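Long-range contacts in BpsB (PgaB), Poly-beta-1,6-N-acetyl-D-glucosamine N-deacetylase (Bordetella bronchiseptica RB50, PDB 5BU6), which deacetylates poly-beta-1,6-N-acetyl-D-glucosamine, probably by the metal-dependent mechanism of family 4 carbohydrate esterases, and is required for biofilm formation: residues Val15-Asp20 against Thr81-Tyr86; Val105-Thr110 against Ala152-Asn157; Leu148-Ser153 against Ile215-Trp220. The protein carries 5 engineered substitutions. All coordinates share one frame; numbering follows the deposited sequence.

Contact 1. Residues Val15-Asp20 against Thr81-Tyr86; sequences VLSMHD and TFDDGY. Engineered in segment 15-20: S17 (natural residue Cys). With NI (nickel (II) ion), chain C.
Residues 15-20 and 81-83 run as neighbouring parallel strands, their directions 39° apart, with T81 bonded through both its N and its O to strand 15-20: T81 N donates to L16 O (3.0 Å) and T81 O accepts from M18 N (2.9 Å). Beyond this point the strands draw apart. Water 1 links them there, donating to M18 O and to D83 O.

On one face of the sheet lie S17 and T81. With chi1 at 72°, T81 holds OG1 between its own backbone N and carbonyl carbon, where OG1 comes to 3.2 Å from S17 CA. Its other branch, CG2, crosses the V15 side chain roughly at a right angle and meets V15 CG1 at 3.8 Å. S17 is an engineered replacement of the natural cysteine, and its OG lies near D83 OD2. M18 and F82 occupy the other face, side by side and pointing the same way. M18 CB sits 3.5 Å from F82 CE2; the M18 chain then bends twice, bringing CE to 3.7 Å from F82 CZ.

The end of strand 77-83 leads into the metal site. D84 OD1 coordinates the nickel ion at 2.1 Å, with H154 and H159 supplying the other protein ligands. Waters 2 and 3 complete this part of the coordination shell. Water 3 donates to D84 OD2, and water 2 donates to D83 OD2 over 2.7 Å.

TFDDGY matches the TFDDG motif of polysaccharide deacetylases. Its T81-F82 part is fixed by strand pairing and side-chain packing, and its two adjacent carboxylates divide the work, one holding the metal directly and the other reaching a water on it.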
loop_
_atom_site.group_PDB
_atom_site.type_symbol
_atom_site.label_atom_id
_atom_site.label_comp_id
_atom_site.label_asym_id
_atom_site.label_seq_id
_atom_site.Cartn_x
_atom_site.Cartn_y
_atom_site.Cartn_z
ATOM N N VAL A 15 -4.558 6.732 9.630
ATOM C CA VAL A 15 -4.454 6.292 8.231
ATOM C C VAL A 15 -5.529 5.228 8.010
ATOM O O VAL A 15 -5.719 4.335 8.843
ATOM C CB VAL A 15 -3.074 5.719 7.879
ATOM C CG1 VAL A 15 -3.014 5.284 6.413
ATOM C CG2 VAL A 15 -1.972 6.744 8.151
ATOM N N LEU A 16 -6.229 5.341 6.890
ATOM C CA LEU A 16 -7.339 4.464 6.589
ATOM C C LEU A 16 -7.067 3.807 5.251
ATOM O O LEU A 16 -7.019 4.473 4.225
ATOM C CB LEU A 16 -8.648 5.272 6.583
ATOM C CG LEU A 16 -10.002 4.579 6.603
ATOM C CD1 LEU A 16 -10.179 3.747 7.873
ATOM C CD2 LEU A 16 -11.115 5.611 6.447
ATOM N N SER A 17 -6.847 2.501 5.267
ATOM C CA SER A 17 -6.548 1.767 4.049
ATOM C C SER A 17 -7.852 1.141 3.521
ATOM O O SER A 17 -8.540 0.441 4.247
ATOM C CB SER A 17 -5.481 0.717 4.336
ATOM O OG SER A 17 -5.167 -0.063 3.197
ATOM N N MET A 18 -8.209 1.442 2.278
ATOM C CA MET A 18 -9.516 1.075 1.746
ATOM C C MET A 18 -9.393 -0.074 0.758
ATOM O O MET A 18 -8.580 -0.027 -0.152
ATOM C CB MET A 18 -10.173 2.261 1.050
ATOM C CG MET A 18 -11.399 2.781 1.728
ATOM S SD MET A 18 -10.946 3.807 3.124
ATOM C CE MET A 18 -9.925 5.034 2.320
ATOM N N HIS A 19 -10.233 -1.084 0.929
ATOM C CA HIS A 19 -10.159 -2.290 0.103
ATOM C C HIS A 19 -11.538 -2.542 -0.510
ATOM O O HIS A 19 -12.539 -2.572 0.204
ATOM C CB HIS A 19 -9.687 -3.469 0.972
ATOM C CG HIS A 19 -9.558 -4.773 0.244
ATOM N ND1 HIS A 19 -8.491 -5.067 -0.579
ATOM C CD2 HIS A 19 -10.348 -5.875 0.245
ATOM C CE1 HIS A 19 -8.636 -6.287 -1.066
ATOM N NE2 HIS A 19 -9.755 -6.798 -0.584
ATOM N N ASP A 20 -11.595 -2.675 -1.826
ATOM C CA ASP A 20 -12.848 -2.989 -2.509
ATOM C C ASP A 20 -13.153 -4.466 -2.282
ATOM O O ASP A 20 -12.353 -5.331 -2.631
ATOM C CB ASP A 20 -12.739 -2.665 -4.004
ATOM C CG ASP A 20 -14.067 -2.779 -4.744
ATOM O OD1 ASP A 20 -14.946 -3.579 -4.350
ATOM O OD2 ASP A 20 -14.215 -2.067 -5.761
ATOM N N THR A 81 -5.666 5.701 1.857
ATOM C CA THR A 81 -4.803 4.950 0.966
ATOM C C THR A 81 -5.610 3.866 0.233
ATOM O O THR A 81 -6.550 3.291 0.799
ATOM C CB THR A 81 -3.616 4.303 1.720
ATOM O OG1 THR A 81 -4.078 3.209 2.517
ATOM C CG2 THR A 81 -2.921 5.342 2.631
ATOM N N PHE A 82 -5.256 3.665 -1.031
ATOM C CA PHE A 82 -5.900 2.710 -1.935
ATOM C C PHE A 82 -4.811 1.872 -2.621
ATOM O O PHE A 82 -4.113 2.377 -3.496
ATOM C CB PHE A 82 -6.746 3.445 -2.981
ATOM C CG PHE A 82 -7.846 4.272 -2.390
ATOM C CD1 PHE A 82 -7.604 5.583 -1.983
ATOM C CD2 PHE A 82 -9.113 3.736 -2.217
ATOM C CE1 PHE A 82 -8.611 6.350 -1.414
ATOM C CE2 PHE A 82 -10.137 4.490 -1.653
ATOM C CZ PHE A 82 -9.881 5.810 -1.248
ATOM N N ASP A 83 -4.639 0.615 -2.223
ATOM C CA ASP A 83 -3.546 -0.184 -2.794
ATOM C C ASP A 83 -4.041 -1.200 -3.826
ATOM O O ASP A 83 -5.231 -1.480 -3.892
ATOM C CB ASP A 83 -2.763 -0.918 -1.701
ATOM C CG ASP A 83 -3.018 -0.367 -0.306
ATOM O OD1 ASP A 83 -2.841 0.853 -0.096
ATOM O OD2 ASP A 83 -3.385 -1.168 0.586
ATOM N N ASP A 84 -3.097 -1.703 -4.628
ATOM C CA ASP A 84 -3.214 -2.869 -5.523
ATOM C C ASP A 84 -3.413 -2.432 -6.966
ATOM O O ASP A 84 -3.144 -3.199 -7.884
ATOM C CB ASP A 84 -4.330 -3.835 -5.126
ATOM C CG ASP A 84 -4.003 -4.650 -3.887
ATOM O OD1 ASP A 84 -2.987 -4.374 -3.226
ATOM O OD2 ASP A 84 -4.784 -5.573 -3.560
ATOM N N GLY A 85 -3.874 -1.204 -7.173
ATOM C CA GLY A 85 -3.885 -0.630 -8.507
ATOM C C GLY A 85 -4.918 -1.214 -9.464
ATOM O O GLY A 85 -4.732 -1.187 -10.683
ATOM N N TYR A 86 -6.010 -1.739 -8.926
ATOM C CA TYR A 86 -7.103 -2.200 -9.786
ATOM C C TYR A 86 -7.755 -1.041 -10.562
ATOM O O TYR A 86 -7.620 0.114 -10.175
ATOM C CB TYR A 86 -8.140 -2.954 -8.958
ATOM C CG TYR A 86 -7.722 -4.377 -8.618
ATOM C CD1 TYR A 86 -7.904 -5.418 -9.536
ATOM C CD2 TYR A 86 -7.159 -4.686 -7.393
ATOM C CE1 TYR A 86 -7.536 -6.714 -9.226
ATOM C CE2 TYR A 86 -6.785 -5.981 -7.074
ATOM C CZ TYR A 86 -6.974 -6.989 -7.989
ATOM O OH TYR A 86 -6.600 -8.279 -7.671
HETATM NI NI NI C . -2.407 -5.099 -1.346
HETATM O O HOH W 1 -7.849 -0.364 -2.729
HETATM O O HOH W 2 -3.685 -3.582 -0.581
HETATM O O HOH W 3 -4.236 -6.258 -1.247
#

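Contact 2. Residues Val105-Thr110 against Ala152-Asn157; sequences VVAVVT and ASHSHN. With NI (nickel (II) ion), chain C.
The HSxxxH motif of family 4 carbohydrate esterases begins at H154, and here its first residues are bound to the end of strand 104-108. Parallel pairing leads up to it: V106 O accepts from A152 N (2.9 Å), and V108 N donates to A152 O (3.0 Å). V108 O then takes H154 N at 2.8 Å, with the donor well above the carbonyl plane, as segment 152-157 leaves the sheet. An ST turn spans this point: S153 OG accepts from S155 N and also bonds S203 OG.

With CG anti to the backbone N (chi1 -153°), the H154 imidazole extends to nickel, NE2 lying 2.2 Å from the metal. A107 CB and V109 CG2 pack obliquely against the ring, V109 CG2 at 3.6 Å from H154 CD2, and the other ring nitrogen, ND1, is hydrogen-bonded to V219 O.

Past V109, the N-cap of helix 110-113, T110 N donates to S155 O (3.1 Å). T110 OG1 and H156 ND1 share a 2.7 Å hydrogen bond at the ring edge.

H154 is therefore held by its backbone, by two apolar neighbours and through both ring nitrogens, which limits rotation of the imidazole at the metal.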
loop_
_atom_site.group_PDB
_atom_site.type_symbol
_atom_site.label_atom_id
_atom_site.label_comp_id
_atom_site.label_asym_id
_atom_site.label_seq_id
_atom_site.Cartn_x
_atom_site.Cartn_y
_atom_site.Cartn_z
ATOM N N VAL A 105 -3.206 8.297 -1.125
ATOM C CA VAL A 105 -2.050 7.519 -1.564
ATOM C C VAL A 105 -2.564 6.346 -2.405
ATOM O O VAL A 105 -3.505 5.673 -1.990
ATOM C CB VAL A 105 -1.254 6.964 -0.369
ATOM C CG1 VAL A 105 -0.031 6.164 -0.846
ATOM C CG2 VAL A 105 -0.860 8.095 0.541
ATOM N N VAL A 106 -1.956 6.110 -3.561
ATOM C CA VAL A 106 -2.254 4.915 -4.349
ATOM C C VAL A 106 -0.973 4.081 -4.428
ATOM O O VAL A 106 0.047 4.578 -4.874
ATOM C CB VAL A 106 -2.745 5.268 -5.768
ATOM C CG1 VAL A 106 -2.895 3.993 -6.622
ATOM C CG2 VAL A 106 -4.060 6.052 -5.707
ATOM N N ALA A 107 -1.019 2.838 -3.971
ATOM C CA ALA A 107 0.182 2.006 -3.909
ATOM C C ALA A 107 0.081 0.936 -4.996
ATOM O O ALA A 107 -0.922 0.202 -5.075
ATOM C CB ALA A 107 0.345 1.381 -2.525
ATOM N N VAL A 108 1.112 0.885 -5.830
ATOM C CA VAL A 108 1.137 0.109 -7.066
ATOM C C VAL A 108 1.955 -1.168 -6.914
ATOM O O VAL A 108 3.083 -1.089 -6.474
ATOM C CB VAL A 108 1.759 0.971 -8.195
ATOM C CG1 VAL A 108 1.972 0.175 -9.459
ATOM C CG2 VAL A 108 0.905 2.218 -8.433
ATOM N N VAL A 109 1.407 -2.338 -7.250
ATOM C CA VAL A 109 2.235 -3.546 -7.339
ATOM C C VAL A 109 2.784 -3.575 -8.758
ATOM O O VAL A 109 2.040 -3.828 -9.706
ATOM C CB VAL A 109 1.464 -4.841 -7.066
ATOM C CG1 VAL A 109 2.419 -6.028 -7.116
ATOM C CG2 VAL A 109 0.741 -4.775 -5.709
ATOM N N THR A 110 4.058 -3.276 -8.937
ATOM C CA THR A 110 4.487 -2.924 -10.287
ATOM C C THR A 110 4.606 -4.146 -11.208
ATOM O O THR A 110 4.552 -4.004 -12.419
ATOM C CB THR A 110 5.803 -2.115 -10.279
ATOM O OG1 THR A 110 6.831 -2.831 -9.593
ATOM C CG2 THR A 110 5.582 -0.769 -9.583
ATOM N N ALA A 152 2.824 5.362 -4.437
ATOM C CA ALA A 152 3.702 4.627 -3.552
ATOM C C ALA A 152 3.971 3.255 -4.146
ATOM O O ALA A 152 3.231 2.800 -5.006
ATOM C CB ALA A 152 3.061 4.485 -2.161
ATOM N N SER A 153 5.025 2.601 -3.680
ATOM C CA SER A 153 5.263 1.207 -4.025
ATOM C C SER A 153 4.408 0.293 -3.155
ATOM O O SER A 153 4.337 0.478 -1.938
ATOM C CB SER A 153 6.740 0.857 -3.859
ATOM O OG SER A 153 7.001 -0.511 -4.095
ATOM N N HIS A 154 3.774 -0.693 -3.790
ATOM C CA HIS A 154 3.184 -1.835 -3.075
ATOM C C HIS A 154 4.036 -3.072 -3.350
ATOM O O HIS A 154 3.524 -4.187 -3.357
ATOM C CB HIS A 154 1.725 -2.056 -3.514
ATOM C CG HIS A 154 0.873 -2.712 -2.478
ATOM N ND1 HIS A 154 1.244 -2.798 -1.151
ATOM C CD2 HIS A 154 -0.332 -3.324 -2.573
ATOM C CE1 HIS A 154 0.307 -3.443 -0.474
ATOM N NE2 HIS A 154 -0.669 -3.755 -1.311
ATOM N N SER A 155 5.334 -2.828 -3.556
ATOM C CA SER A 155 6.380 -3.790 -3.975
ATOM C C SER A 155 6.310 -4.036 -5.488
ATOM O O SER A 155 5.376 -3.609 -6.147
ATOM C CB SER A 155 6.310 -5.130 -3.224
ATOM O OG SER A 155 5.346 -6.007 -3.800
ATOM N N HIS A 156 7.328 -4.693 -6.026
ATOM C CA HIS A 156 7.293 -5.169 -7.411
ATOM C C HIS A 156 6.582 -6.515 -7.437
ATOM O O HIS A 156 5.527 -6.644 -8.015
ATOM C CB HIS A 156 8.706 -5.290 -8.005
ATOM C CG HIS A 156 8.732 -5.751 -9.435
ATOM N ND1 HIS A 156 8.103 -5.066 -10.450
ATOM C CD2 HIS A 156 9.305 -6.834 -10.011
ATOM C CE1 HIS A 156 8.292 -5.702 -11.592
ATOM N NE2 HIS A 156 9.014 -6.784 -11.353
ATOM N N ASN A 157 7.159 -7.504 -6.777
ATOM C CA ASN A 157 6.582 -8.840 -6.764
ATOM C C ASN A 157 6.612 -9.463 -5.369
ATOM O O ASN A 157 6.971 -10.609 -5.202
ATOM C CB ASN A 157 7.320 -9.728 -7.768
ATOM C CG ASN A 157 6.600 -11.025 -8.053
ATOM O OD1 ASN A 157 5.381 -11.140 -7.858
ATOM N ND2 ASN A 157 7.352 -12.018 -8.509
HETATM NI NI NI C . -2.407 -5.099 -1.346
HETATM O O HOH W 2 -3.685 -3.582 -0.581
HETATM O O HOH W 3 -4.236 -6.258 -1.247
#

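Contact 3. Residues Leu148-Ser153 against Ile215-Trp220; sequences LVELAS and IRSIVW. With EDO (1,2-ethanediol), chain J.
The E150 carboxylate and R216 guanidinium meet edge to edge and nearly coplanar, 14° apart, in a side-on salt bridge. R216 NE reaches E150 OE2 at 3.0 Å and R216 NH1 reaches E150 OE1 at 3.2 Å; both bonds are almost straight, and each oxygen uses its syn lone pair. R216 NH1 also bonds Q61. Within 215-220 itself, the W220 indole has I218 CG1 over the centre of one face; it also stacks with H225.

The chains of E150 and R216 cross at about a right angle, that of R216 extended from CG to NE and that of E150 bent at chi2 (103°). Each carboxylate oxygen has a further donor: 1,2-ethanediol O2, probably from the crystallisation liquor, at OE1, and water 4 at OE2. Water 4 also donates to L151 O and accepts from R216 N and S217 OG, knitting the two segments together beside the salt bridge.

Further along, the strands make a single bridge. S153 N donates to S217 O (3.1 Å), and V219 N donates to S153 O (2.8 Å). I215 CD1 presses tightly on S153 CB at 3.5 Å, I218 CD1 comes to 3.3 Å from S153 O, and A152 CB lies 3.3 Å from S217 OG.

Strand 217-219 is thereby joined at a steep angle to strand 149-153. A salt bridge and a water bonded to both segments lie at one end; they give way to backbone pairing and close side-chain packing at the other, where V219 leads towards the metal site.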
loop_
_atom_site.group_PDB
_atom_site.type_symbol
_atom_site.label_atom_id
_atom_site.label_comp_id
_atom_site.label_asym_id
_atom_site.label_seq_id
_atom_site.Cartn_x
_atom_site.Cartn_y
_atom_site.Cartn_z
ATOM N N LEU A 148 -3.735 15.419 -6.484
ATOM C CA LEU A 148 -4.479 14.823 -5.385
ATOM C C LEU A 148 -3.867 13.513 -4.908
ATOM O O LEU A 148 -4.150 13.073 -3.814
ATOM C CB LEU A 148 -5.927 14.555 -5.789
ATOM C CG LEU A 148 -6.848 15.713 -6.150
ATOM C CD1 LEU A 148 -8.069 15.145 -6.846
ATOM C CD2 LEU A 148 -7.244 16.473 -4.894
ATOM N N VAL A 149 -3.039 12.884 -5.734
ATOM C CA VAL A 149 -2.653 11.505 -5.467
ATOM C C VAL A 149 -1.142 11.343 -5.339
ATOM O O VAL A 149 -0.402 11.763 -6.209
ATOM C CB VAL A 149 -3.165 10.583 -6.587
ATOM C CG1 VAL A 149 -2.574 9.193 -6.460
ATOM C CG2 VAL A 149 -4.696 10.545 -6.591
ATOM N N GLU A 150 -0.706 10.710 -4.261
ATOM C CA GLU A 150 0.702 10.341 -4.059
ATOM C C GLU A 150 0.852 8.885 -4.466
ATOM O O GLU A 150 0.113 8.025 -3.987
ATOM C CB GLU A 150 1.105 10.515 -2.596
ATOM C CG GLU A 150 2.433 9.874 -2.205
ATOM C CD GLU A 150 3.563 10.889 -2.066
ATOM O OE1 GLU A 150 3.310 12.102 -2.230
ATOM O OE2 GLU A 150 4.709 10.472 -1.789
ATOM N N LEU A 151 1.794 8.602 -5.352
ATOM C CA LEU A 151 2.045 7.219 -5.747
ATOM C C LEU A 151 3.065 6.610 -4.797
ATOM O O LEU A 151 4.046 7.258 -4.392
ATOM C CB LEU A 151 2.542 7.144 -7.191
ATOM C CG LEU A 151 1.584 7.567 -8.304
ATOM C CD1 LEU A 151 2.195 7.253 -9.679
ATOM C CD2 LEU A 151 0.227 6.911 -8.150
ATOM N N ALA A 152 2.824 5.362 -4.437
ATOM C CA ALA A 152 3.702 4.627 -3.552
ATOM C C ALA A 152 3.971 3.255 -4.146
ATOM O O ALA A 152 3.231 2.800 -5.006
ATOM C CB ALA A 152 3.061 4.485 -2.161
ATOM N N SER A 153 5.025 2.601 -3.680
ATOM C CA SER A 153 5.263 1.207 -4.025
ATOM C C SER A 153 4.408 0.293 -3.155
ATOM O O SER A 153 4.337 0.478 -1.938
ATOM C CB SER A 153 6.740 0.857 -3.859
ATOM O OG SER A 153 7.001 -0.511 -4.095
ATOM N N ILE A 215 9.081 8.015 -6.059
ATOM C CA ILE A 215 8.315 7.631 -4.880
ATOM C C ILE A 215 9.213 7.729 -3.652
ATOM O O ILE A 215 10.441 7.756 -3.771
ATOM C CB ILE A 215 7.753 6.226 -4.959
ATOM C CG1 ILE A 215 8.884 5.199 -5.062
ATOM C CG2 ILE A 215 6.803 6.105 -6.119
ATOM C CD1 ILE A 215 8.406 3.790 -4.757
ATOM N N ARG A 216 8.593 7.771 -2.478
ATOM C CA ARG A 216 9.355 7.867 -1.249
ATOM C C ARG A 216 8.750 7.003 -0.161
ATOM O O ARG A 216 9.167 7.073 0.986
ATOM C CB ARG A 216 9.434 9.321 -0.785
ATOM C CG ARG A 216 8.117 10.037 -0.856
ATOM C CD ARG A 216 8.262 11.531 -0.622
ATOM N NE ARG A 216 7.024 12.207 -0.988
ATOM C CZ ARG A 216 6.829 13.518 -0.916
ATOM N NH1 ARG A 216 5.660 14.027 -1.274
ATOM N NH2 ARG A 216 7.795 14.316 -0.484
ATOM N N SER A 217 7.775 6.173 -0.527
ATOM C CA SER A 217 7.089 5.368 0.463
ATOM C C SER A 217 6.795 3.956 -0.046
ATOM O O SER A 217 6.652 3.747 -1.260
ATOM C CB SER A 217 5.786 6.066 0.877
ATOM O OG SER A 217 5.013 6.378 -0.268
ATOM N N ILE A 218 6.731 3.003 0.885
ATOM C CA ILE A 218 6.360 1.613 0.594
ATOM C C ILE A 218 5.207 1.205 1.478
ATOM O O ILE A 218 5.225 1.431 2.706
ATOM C CB ILE A 218 7.549 0.638 0.812
ATOM C CG1 ILE A 218 7.075 -0.813 0.807
ATOM C CG2 ILE A 218 8.243 0.896 2.137
ATOM C CD1 ILE A 218 6.772 -1.333 -0.556
ATOM N N VAL A 219 4.173 0.646 0.863
ATOM C CA VAL A 219 3.081 0.035 1.605
ATOM C C VAL A 219 3.321 -1.456 1.563
ATOM O O VAL A 219 3.205 -2.058 0.504
ATOM C CB VAL A 219 1.690 0.332 0.997
ATOM C CG1 VAL A 219 0.574 -0.365 1.846
ATOM C CG2 VAL A 219 1.443 1.842 0.921
ATOM N N TRP A 220 3.670 -2.045 2.698
ATOM C CA TRP A 220 4.062 -3.442 2.737
ATOM C C TRP A 220 2.846 -4.344 2.501
ATOM O O TRP A 220 1.888 -4.265 3.243
ATOM C CB TRP A 220 4.707 -3.754 4.098
ATOM C CG TRP A 220 6.032 -3.008 4.333
ATOM C CD1 TRP A 220 6.256 -1.950 5.195
ATOM C CD2 TRP A 220 7.287 -3.298 3.721
ATOM N NE1 TRP A 220 7.579 -1.562 5.133
ATOM C CE2 TRP A 220 8.235 -2.371 4.235
ATOM C CE3 TRP A 220 7.711 -4.247 2.769
ATOM C CZ2 TRP A 220 9.571 -2.375 3.840
ATOM C CZ3 TRP A 220 9.047 -4.246 2.378
ATOM C CH2 TRP A 220 9.957 -3.308 2.905
HETATM C C1 EDO J . 0.336 14.384 -3.161
HETATM O O1 EDO J . -0.979 14.217 -2.619
HETATM C C2 EDO J . 1.259 14.974 -2.091
HETATM O O2 EDO J . 1.629 13.996 -1.104
HETATM O O HOH W 4 5.730 7.931 -2.326
#

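All three contacts are buried, and contacts 1 and 2 are the most alike: strands 77-83 and 104-108 are sheet neighbours, and each contact delivers a nickel ligand, D84 from contact 1 and H154 from contact 2, with waters 2 and 3 common to both. Contacts 2 and 3 share A152 and S153 of strand 149-153, pairing it with 104-108 in the main sheet and with 217-219 across its steep crossing. Contact 3 also supplies the second-shell partner of the metal histidine of contact 2. Carboxylates serve metal and water in contact 1, whereas in contact 3 the partly exposed E150 forms a salt bridge away from the metal.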